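Geranyltranstransferase (PDB 3NPK) probably condenses geranyl diphosphate with isopentenyl diphosphate to make farnesyl diphosphate, releasing pyrophosphate, in isoprenoid biosynthesis. Local coordinates at residues F157-H171 and N238-I250. Sequence-based numbering, arbitrary orientation.
Sequences FEDKRLSLNELEFLH and NSFVNLLGLEQAI
The carboxamide of Asn238 lies against the loop 157-162 and forms both direct hydrogen bonds of the contact. Its ND2 donates to Lys160 O at 2.8 Å, almost head-on to the carbonyl (C=O...N 178°), with that oxygen in the plane of the Asn238 carboxamide. OD1 accepts from Leu162 N at 2.9 Å, but that donor stands 42° above the carbonyl plane. Asn238 CG is turned beside its own backbone N (chi1 -61°), which sets the amide across the Leu162 side chain at about a right angle. Two waters extend the grip: one joins Asn238 N to Glu158 O, the other gives its hydrogens to Asn238 OD1 and Leu162 O.

The apolar half centres on Phe240, a knob in the hole formed by Leu164, Leu167, Glu168 and His171 of helix 164-189. The CD2 methyl of Leu167 sits over one face of the Phe240 ring, 4.0 Å from the centroid, in a CH-pi contact. Glu168 CG meets the ring edge near its plane, while the imidazole of His171 passes obliquely. Ile213 of helix 194-220 also packs on Phe240. Farther along, Leu243 CD1 rests 3.6 Å from Leu164 CA, and Leu164 CD1 touches Leu244 CD2 at 3.8 Å.

The starts of helices 164-189 and 240-244 are capped by their own segments: Ser163 and Glu166 form a capping box, and Ser239 OG accepts from Asn242 N.

In this predominantly helical prenyl synthase fold, main-chain bonds from Asn238 and the seated Phe240 thus hold the chain to the start of helix 164-189 directly after the unmodelled residues 222-237.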
ATOM      1  N   PHE A 157       2.383  -8.509 -21.563  1.00 12.76           N
ATOM      2  CA  PHE A 157       2.013  -9.458 -22.613  1.00 12.74           C
ATOM      3  C   PHE A 157       0.842  -8.984 -23.474  1.00 13.93           C
ATOM      4  O   PHE A 157       0.315  -9.738 -24.289  1.00 14.82           O
ATOM      5  CB  PHE A 157       1.738 -10.857 -22.019  1.00 12.59           C
ATOM      6  CG  PHE A 157       2.961 -11.513 -21.432  1.00 13.62           C
ATOM      7  CD1 PHE A 157       3.832 -12.229 -22.248  1.00 15.21           C
ATOM      8  CD2 PHE A 157       3.242 -11.426 -20.071  1.00 14.06           C
ATOM      9  CE1 PHE A 157       4.968 -12.843 -21.723  1.00 15.80           C
ATOM     10  CE2 PHE A 157       4.364 -12.046 -19.541  1.00 15.08           C
ATOM     11  CZ  PHE A 157       5.238 -12.751 -20.363  1.00 15.89           C
ATOM     12  N   GLU A 158       0.458  -7.715 -23.326  1.00 15.01           N
ATOM     13  CA  GLU A 158      -0.643  -7.157 -24.113  1.00 17.41           C
ATOM     14  C   GLU A 158      -0.427  -7.384 -25.611  1.00 17.70           C
ATOM     15  O   GLU A 158      -1.381  -7.648 -26.346  1.00 18.97           O
ATOM     16  CB  GLU A 158      -0.797  -5.652 -23.818  1.00 20.92           C
ATOM     17  CG  GLU A 158       0.507  -4.880 -24.089  1.00 27.99           C
ATOM     18  CD  GLU A 158       0.421  -3.372 -23.900  1.00 34.07           C
ATOM     19  OE1 GLU A 158      -0.307  -2.910 -23.000  1.00 34.50           O
ATOM     20  OE2 GLU A 158       1.117  -2.649 -24.657  1.00 37.37           O
ATOM     21  N   ASP A 159       0.831  -7.300 -26.041  1.00 15.40           N
ATOM     22  CA  ASP A 159       1.179  -7.413 -27.447  1.00 16.58           C
ATOM     23  C   ASP A 159       1.939  -8.697 -27.766  1.00 15.86           C
ATOM     24  O   ASP A 159       2.672  -8.759 -28.755  1.00 17.75           O
ATOM     25  CB  ASP A 159       1.991  -6.186 -27.888  1.00 17.75           C
ATOM     26  CG  ASP A 159       3.355  -6.082 -27.201  1.00 19.39           C
ATOM     27  OD1 ASP A 159       3.608  -6.788 -26.201  1.00 18.84           O
ATOM     28  OD2 ASP A 159       4.189  -5.274 -27.684  1.00 22.10           O
ATOM     29  N   LYS A 160       1.744  -9.725 -26.945  1.00 13.15           N
ATOM     30  CA  LYS A 160       2.448 -10.995 -27.105  1.00 12.98           C
ATOM     31  C   LYS A 160       1.474 -12.161 -26.980  1.00 13.04           C
ATOM     32  O   LYS A 160       0.412 -12.037 -26.366  1.00 15.78           O
ATOM     33  CB  LYS A 160       3.569 -11.104 -26.059  1.00 13.32           C
ATOM     34  CG  LYS A 160       4.592  -9.976 -26.158  1.00 13.51           C
ATOM     35  CD  LYS A 160       5.620 -10.053 -25.035  1.00 13.48           C
ATOM     36  CE  LYS A 160       6.613  -8.903 -25.100  1.00 13.70           C
ATOM     37  NZ  LYS A 160       5.959  -7.606 -24.772  1.00 13.92           N
ATOM     38  N   ARG A 161       1.836 -13.296 -27.559  1.00 12.17           N
ATOM     39  CA  ARG A 161       0.949 -14.455 -27.544  1.00 12.28           C
ATOM     40  C   ARG A 161       1.044 -15.225 -26.228  1.00 13.93           C
ATOM     41  O   ARG A 161       2.143 -15.621 -25.799  1.00 17.04           O
ATOM     42  CB  ARG A 161       1.279 -15.400 -28.703  1.00 12.36           C
ATOM     43  CG  ARG A 161       0.379 -16.632 -28.732  1.00 12.23           C
ATOM     44  CD  ARG A 161       0.803 -17.601 -29.840  1.00 12.18           C
ATOM     45  NE  ARG A 161       2.159 -18.112 -29.629  1.00 11.88           N
ATOM     46  CZ  ARG A 161       2.460 -19.069 -28.758  1.00 12.75           C
ATOM     47  NH1 ARG A 161       1.503 -19.608 -28.013  1.00 13.88           N
ATOM     48  NH2 ARG A 161       3.714 -19.483 -28.629  1.00 14.21           N
ATOM     49  N   LEU A 162      -0.111 -15.432 -25.599  1.00 13.20           N
ATOM     50  CA  LEU A 162      -0.218 -16.221 -24.375  1.00 14.82           C
ATOM     51  C   LEU A 162      -0.894 -17.546 -24.665  1.00 15.00           C
ATOM     52  O   LEU A 162      -1.760 -17.634 -25.542  1.00 15.74           O
ATOM     53  CB  LEU A 162      -1.063 -15.480 -23.334  1.00 15.46           C
ATOM     54  CG  LEU A 162      -0.443 -14.209 -22.768  1.00 16.15           C
ATOM     55  CD1 LEU A 162      -1.330 -13.588 -21.709  1.00 17.92           C
ATOM     56  CD2 LEU A 162       0.965 -14.496 -22.229  1.00 17.62           C
ATOM     57  N   SER A 163      -0.509 -18.564 -23.905  1.00 14.86           N
ATOM     58  CA  SER A 163      -1.196 -19.841 -23.916  1.00 15.76           C
ATOM     59  C   SER A 163      -2.442 -19.714 -23.051  1.00 15.98           C
ATOM     60  O   SER A 163      -2.599 -18.741 -22.307  1.00 15.74           O
ATOM     61  CB  SER A 163      -0.295 -20.920 -23.323  1.00 16.94           C
ATOM     62  OG  SER A 163      -0.158 -20.699 -21.928  1.00 17.53           O
ATOM     63  N   LEU A 164      -3.308 -20.714 -23.124  1.00 17.06           N
ATOM     64  CA  LEU A 164      -4.510 -20.750 -22.296  1.00 18.19           C
ATOM     65  C   LEU A 164      -4.139 -20.729 -20.817  1.00 17.64           C
ATOM     66  O   LEU A 164      -4.705 -19.961 -20.036  1.00 18.18           O
ATOM     67  CB  LEU A 164      -5.304 -22.024 -22.597  1.00 20.09           C
ATOM     68  CG  LEU A 164      -6.835 -22.019 -22.504  1.00 24.39           C
ATOM     69  CD1 LEU A 164      -7.391 -23.392 -22.085  1.00 24.81           C
ATOM     70  CD2 LEU A 164      -7.388 -20.925 -21.656  1.00 24.52           C
ATOM     71  N   ASN A 165      -3.190 -21.572 -20.423  1.00 17.19           N
ATOM     72  CA  ASN A 165      -2.786 -21.598 -19.012  1.00 18.11           C
ATOM     73  C   ASN A 165      -2.229 -20.250 -18.539  1.00 16.76           C
ATOM     74  O   ASN A 165      -2.492 -19.802 -17.410  1.00 16.75           O
ATOM     75  CB  ASN A 165      -1.790 -22.725 -18.743  1.00 22.10           C
ATOM     76  CG  ASN A 165      -2.452 -24.092 -18.728  1.00 27.02           C
ATOM     77  OD1 ASN A 165      -3.686 -24.205 -18.688  1.00 29.54           O
ATOM     78  ND2 ASN A 165      -1.636 -25.142 -18.743  1.00 28.67           N
ATOM     79  N   GLU A 166      -1.479 -19.588 -19.412  1.00 15.99           N
ATOM     80  CA  GLU A 166      -0.925 -18.276 -19.090  1.00 14.42           C
ATOM     81  C   GLU A 166      -2.014 -17.216 -18.962  1.00 13.08           C
ATOM     82  O   GLU A 166      -1.982 -16.377 -18.051  1.00 12.84           O
ATOM     83  CB  GLU A 166       0.097 -17.859 -20.148  1.00 14.28           C
ATOM     84  CG  GLU A 166       1.397 -18.610 -19.974  1.00 16.60           C
ATOM     85  CD  GLU A 166       2.351 -18.451 -21.139  1.00 18.81           C
ATOM     86  OE1 GLU A 166       1.911 -18.062 -22.246  1.00 19.11           O
ATOM     87  OE2 GLU A 166       3.550 -18.724 -20.935  1.00 19.72           O
ATOM     88  N   LEU A 167      -2.992 -17.272 -19.862  1.00 13.06           N
ATOM     89  CA  LEU A 167      -4.105 -16.333 -19.812  1.00 13.96           C
ATOM     90  C   LEU A 167      -4.925 -16.554 -18.538  1.00 14.36           C
ATOM     91  O   LEU A 167      -5.316 -15.595 -17.882  1.00 13.83           O
ATOM     92  CB  LEU A 167      -4.963 -16.473 -21.074  1.00 14.93           C
ATOM     93  CG  LEU A 167      -6.113 -15.481 -21.239  1.00 16.67           C
ATOM     94  CD1 LEU A 167      -5.619 -14.037 -21.228  1.00 17.95           C
ATOM     95  CD2 LEU A 167      -6.866 -15.784 -22.527  1.00 18.93           C
ATOM     96  N   GLU A 168      -5.147 -17.818 -18.174  1.00 14.68           N
ATOM     97  CA  GLU A 168      -5.826 -18.136 -16.920  1.00 15.40           C
ATOM     98  C   GLU A 168      -5.061 -17.586 -15.722  1.00 14.71           C
ATOM     99  O   GLU A 168      -5.653 -17.013 -14.808  1.00 15.81           O
ATOM    100  CB  GLU A 168      -6.020 -19.651 -16.794  1.00 18.38           C
ATOM    101  CG  GLU A 168      -7.107 -20.174 -17.701  1.00 21.70           C
ATOM    102  CD  GLU A 168      -7.077 -21.687 -17.886  1.00 26.61           C
ATOM    103  OE1 GLU A 168      -6.063 -22.338 -17.540  1.00 29.73           O
ATOM    104  OE2 GLU A 168      -8.069 -22.225 -18.411  1.00 27.69           O
ATOM    105  N   PHE A 169      -3.742 -17.749 -15.731  1.00 13.66           N
ATOM    106  CA  PHE A 169      -2.892 -17.249 -14.642  1.00 13.30           C
ATOM    107  C   PHE A 169      -3.038 -15.732 -14.525  1.00 11.99           C
ATOM    108  O   PHE A 169      -3.227 -15.178 -13.429  1.00 12.68           O
ATOM    109  CB  PHE A 169      -1.424 -17.640 -14.910  1.00 15.46           C
ATOM    110  CG  PHE A 169      -0.464 -17.277 -13.791  1.00 14.62           C
ATOM    111  CD1 PHE A 169      -0.015 -15.963 -13.638  1.00 14.67           C
ATOM    112  CD2 PHE A 169       0.007 -18.252 -12.901  1.00 15.68           C
ATOM    113  CE1 PHE A 169       0.870 -15.625 -12.626  1.00 15.07           C
ATOM    114  CE2 PHE A 169       0.902 -17.912 -11.893  1.00 16.48           C
ATOM    115  CZ  PHE A 169       1.332 -16.594 -11.756  1.00 16.26           C
ATOM    116  N   LEU A 170      -2.940 -15.066 -15.671  1.00 11.86           N
ATOM    117  CA  LEU A 170      -3.058 -13.607 -15.728  1.00 11.15           C
ATOM    118  C   LEU A 170      -4.333 -13.148 -15.027  1.00 12.11           C
ATOM    119  O   LEU A 170      -4.291 -12.333 -14.111  1.00 12.16           O
ATOM    120  CB  LEU A 170      -3.032 -13.159 -17.200  1.00 11.40           C
ATOM    121  CG  LEU A 170      -3.069 -11.672 -17.555  1.00 11.56           C
ATOM    122  CD1 LEU A 170      -2.734 -11.550 -19.040  1.00 12.80           C
ATOM    123  CD2 LEU A 170      -4.420 -11.008 -17.251  1.00 14.17           C
ATOM    124  N   HIS A 171      -5.470 -13.670 -15.462  1.00 12.76           N
ATOM    125  CA  HIS A 171      -6.747 -13.191 -14.948  1.00 12.06           C
ATOM    126  C   HIS A 171      -6.999 -13.616 -13.513  1.00 11.38           C
ATOM    127  O   HIS A 171      -7.591 -12.870 -12.736  1.00 11.35           O
ATOM    128  CB  HIS A 171      -7.883 -13.626 -15.873  1.00 12.75           C
ATOM    129  CG  HIS A 171      -7.954 -12.797 -17.112  1.00 15.18           C
ATOM    130  ND1 HIS A 171      -7.760 -13.297 -18.383  1.00 19.95           N
ATOM    131  CD2 HIS A 171      -8.164 -11.468 -17.257  1.00 16.52           C
ATOM    132  CE1 HIS A 171      -7.861 -12.310 -19.256  1.00 18.79           C
ATOM    133  NE2 HIS A 171      -8.120 -11.194 -18.598  1.00 20.77           N
ATOM    134  N   ASN A 238      -4.992 -11.226 -26.759  1.00 30.88           N
ATOM    135  CA  ASN A 238      -5.220 -12.504 -26.086  1.00 27.52           C
ATOM    136  C   ASN A 238      -6.620 -12.598 -25.508  1.00 33.09           C
ATOM    137  O   ASN A 238      -6.994 -11.811 -24.644  1.00 32.02           O
ATOM    138  CB  ASN A 238      -4.214 -12.703 -24.952  1.00 23.77           C
ATOM    139  CG  ASN A 238      -2.777 -12.738 -25.444  1.00 24.53           C
ATOM    140  OD1 ASN A 238      -2.378 -13.660 -26.159  1.00 26.40           O
ATOM    141  ND2 ASN A 238      -1.999 -11.733 -25.061  1.00 20.70           N
ATOM    142  N   SER A 239      -7.399 -13.565 -25.965  1.00 31.46           N
ATOM    143  CA  SER A 239      -8.728 -13.740 -25.388  1.00 30.37           C
ATOM    144  C   SER A 239      -9.117 -15.207 -25.330  1.00 29.58           C
ATOM    145  O   SER A 239      -8.590 -16.036 -26.077  1.00 29.49           O
ATOM    146  CB  SER A 239      -9.775 -12.918 -26.154  1.00 32.81           C
ATOM    147  OG  SER A 239     -10.497 -13.713 -27.080  1.00 34.46           O
ATOM    148  N   PHE A 240     -10.041 -15.524 -24.429  1.00 28.33           N
ATOM    149  CA  PHE A 240     -10.492 -16.899 -24.270  1.00 28.23           C
ATOM    150  C   PHE A 240     -11.211 -17.372 -25.536  1.00 29.21           C
ATOM    151  O   PHE A 240     -11.205 -18.565 -25.864  1.00 29.42           O
ATOM    152  CB  PHE A 240     -11.421 -17.016 -23.058  1.00 27.46           C
ATOM    153  CG  PHE A 240     -10.707 -16.964 -21.727  1.00 26.17           C
ATOM    154  CD1 PHE A 240     -10.045 -18.078 -21.238  1.00 25.94           C
ATOM    155  CD2 PHE A 240     -10.712 -15.803 -20.964  1.00 25.33           C
ATOM    156  CE1 PHE A 240      -9.400 -18.037 -20.009  1.00 25.87           C
ATOM    157  CE2 PHE A 240     -10.077 -15.754 -19.734  1.00 25.21           C
ATOM    158  CZ  PHE A 240      -9.422 -16.872 -19.253  1.00 25.03           C
ATOM    159  N   VAL A 241     -11.847 -16.436 -26.232  1.00 29.74           N
ATOM    160  CA  VAL A 241     -12.557 -16.757 -27.466  1.00 33.76           C
ATOM    161  C   VAL A 241     -11.579 -17.096 -28.594  1.00 43.00           C
ATOM    162  O   VAL A 241     -11.792 -18.042 -29.352  1.00 41.43           O
ATOM    163  CB  VAL A 241     -13.487 -15.608 -27.902  1.00 38.63           C
ATOM    164  CG1 VAL A 241     -14.138 -15.931 -29.240  1.00 43.44           C
ATOM    165  CG2 VAL A 241     -14.548 -15.350 -26.834  1.00 33.68           C
ATOM    166  N   ASN A 242     -10.499 -16.330 -28.691  1.00 39.93           N
ATOM    167  CA  ASN A 242      -9.475 -16.593 -29.699  1.00 38.61           C
ATOM    168  C   ASN A 242      -8.815 -17.951 -29.508  1.00 36.53           C
ATOM    169  O   ASN A 242      -8.558 -18.670 -30.474  1.00 37.22           O
ATOM    170  CB  ASN A 242      -8.413 -15.497 -29.689  1.00 39.86           C
ATOM    171  CG  ASN A 242      -8.921 -14.193 -30.261  1.00 41.63           C
ATOM    172  OD1 ASN A 242      -9.752 -14.187 -31.175  1.00 43.11           O
ATOM    173  ND2 ASN A 242      -8.424 -13.075 -29.734  1.00 41.73           N
ATOM    174  N   LEU A 243      -8.545 -18.300 -28.257  1.00 34.27           N
ATOM    175  CA  LEU A 243      -7.858 -19.544 -27.941  1.00 33.32           C
ATOM    176  C   LEU A 243      -8.776 -20.750 -28.040  1.00 34.97           C
ATOM    177  O   LEU A 243      -8.382 -21.797 -28.561  1.00 36.42           O
ATOM    178  CB  LEU A 243      -7.261 -19.481 -26.534  1.00 30.89           C
ATOM    179  CG  LEU A 243      -6.086 -18.530 -26.336  1.00 28.78           C
ATOM    180  CD1 LEU A 243      -5.638 -18.529 -24.889  1.00 28.12           C
ATOM    181  CD2 LEU A 243      -4.941 -18.941 -27.243  1.00 28.62           C
ATOM    182  N   LEU A 244      -9.998 -20.601 -27.539  1.00 34.67           N
ATOM    183  CA  LEU A 244     -10.915 -21.731 -27.428  1.00 35.15           C
ATOM    184  C   LEU A 244     -11.915 -21.802 -28.573  1.00 35.14           C
ATOM    185  O   LEU A 244     -12.453 -22.868 -28.870  1.00 36.22           O
ATOM    186  CB  LEU A 244     -11.674 -21.667 -26.100  1.00 34.89           C
ATOM    187  CG  LEU A 244     -10.846 -21.751 -24.815  1.00 34.78           C
ATOM    188  CD1 LEU A 244     -11.704 -21.409 -23.602  1.00 34.65           C
ATOM    189  CD2 LEU A 244     -10.229 -23.137 -24.674  1.00 35.15           C
ATOM    190  N   GLY A 245     -12.171 -20.664 -29.206  1.00 34.83           N
ATOM    191  CA  GLY A 245     -13.270 -20.562 -30.144  1.00 35.74           C
ATOM    192  C   GLY A 245     -14.505 -20.169 -29.365  1.00 35.82           C
ATOM    193  O   GLY A 245     -14.663 -20.571 -28.208  1.00 34.98           O
ATOM    194  N   LEU A 246     -15.372 -19.377 -29.984  1.00 36.58           N
ATOM    195  CA  LEU A 246     -16.547 -18.851 -29.297  1.00 37.26           C
ATOM    196  C   LEU A 246     -17.386 -19.970 -28.688  1.00 37.45           C
ATOM    197  O   LEU A 246     -17.820 -19.879 -27.535  1.00 36.20           O
ATOM    198  CB  LEU A 246     -17.400 -18.021 -30.260  1.00 37.58           C
ATOM    199  CG  LEU A 246     -18.559 -17.259 -29.614  1.00 38.50           C
ATOM    200  CD1 LEU A 246     -18.044 -16.275 -28.573  1.00 38.69           C
ATOM    201  CD2 LEU A 246     -19.388 -16.541 -30.678  1.00 38.90           C
ATOM    202  N   GLU A 247     -17.611 -21.020 -29.473  1.00 38.32           N
ATOM    203  CA  GLU A 247     -18.391 -22.171 -29.030  1.00 39.31           C
ATOM    204  C   GLU A 247     -17.872 -22.748 -27.719  1.00 36.66           C
ATOM    205  O   GLU A 247     -18.618 -22.892 -26.744  1.00 35.45           O
ATOM    206  CB  GLU A 247     -18.372 -23.255 -30.107  1.00 43.18           C
ATOM    207  CG  GLU A 247     -18.947 -24.590 -29.662  1.00 46.75           C
ATOM    208  CD  GLU A 247     -20.443 -24.684 -29.886  1.00 49.48           C
ATOM    209  OE1 GLU A 247     -21.164 -23.746 -29.478  1.00 50.72           O
ATOM    210  OE2 GLU A 247     -20.894 -25.697 -30.473  1.00 50.05           O
ATOM    211  N   GLN A 248     -16.589 -23.087 -27.702  1.00 34.91           N
ATOM    212  CA  GLN A 248     -15.975 -23.682 -26.522  1.00 34.59           C
ATOM    213  C   GLN A 248     -15.835 -22.675 -25.377  1.00 32.00           C
ATOM    214  O   GLN A 248     -15.891 -23.058 -24.211  1.00 30.59           O
ATOM    215  CB  GLN A 248     -14.621 -24.316 -26.865  1.00 36.89           C
ATOM    216  CG  GLN A 248     -13.907 -24.968 -25.680  1.00 39.66           C
ATOM    217  CD  GLN A 248     -14.635 -26.192 -25.134  1.00 41.98           C
ATOM    218  OE1 GLN A 248     -14.957 -27.126 -25.873  1.00 42.95           O
ATOM    219  NE2 GLN A 248     -14.886 -26.192 -23.826  1.00 42.60           N
ATOM    220  N   ALA A 249     -15.662 -21.393 -25.695  1.00 30.11           N
ATOM    221  CA  ALA A 249     -15.570 -20.384 -24.637  1.00 28.66           C
ATOM    222  C   ALA A 249     -16.896 -20.281 -23.898  1.00 28.17           C
ATOM    223  O   ALA A 249     -16.933 -20.223 -22.665  1.00 27.95           O
ATOM    224  CB  ALA A 249     -15.188 -19.029 -25.205  1.00 28.61           C
ATOM    225  N   ILE A 250     -17.987 -20.238 -24.653  1.00 28.02           N
ATOM    226  CA  ILE A 250     -19.318 -20.177 -24.051  1.00 28.37           C
ATOM    227  C   ILE A 250     -19.570 -21.429 -23.231  1.00 29.55           C
ATOM    228  O   ILE A 250     -20.069 -21.363 -22.109  1.00 28.80           O
ATOM    229  CB  ILE A 250     -20.414 -20.042 -25.115  1.00 28.18           C
ATOM    230  CG1 ILE A 250     -20.370 -18.649 -25.737  1.00 28.12           C
ATOM    231  CG2 ILE A 250     -21.794 -20.308 -24.506  1.00 28.88           C
ATOM    232  CD1 ILE A 250     -21.172 -18.545 -27.014  1.00 28.49           C
TER
HETATM  233  O   HOH W   1      -3.948  -9.037 -25.033  1.00 42.00           O
HETATM  234  O   HOH W   2      -3.364 -15.914 -26.924  1.00 34.28           O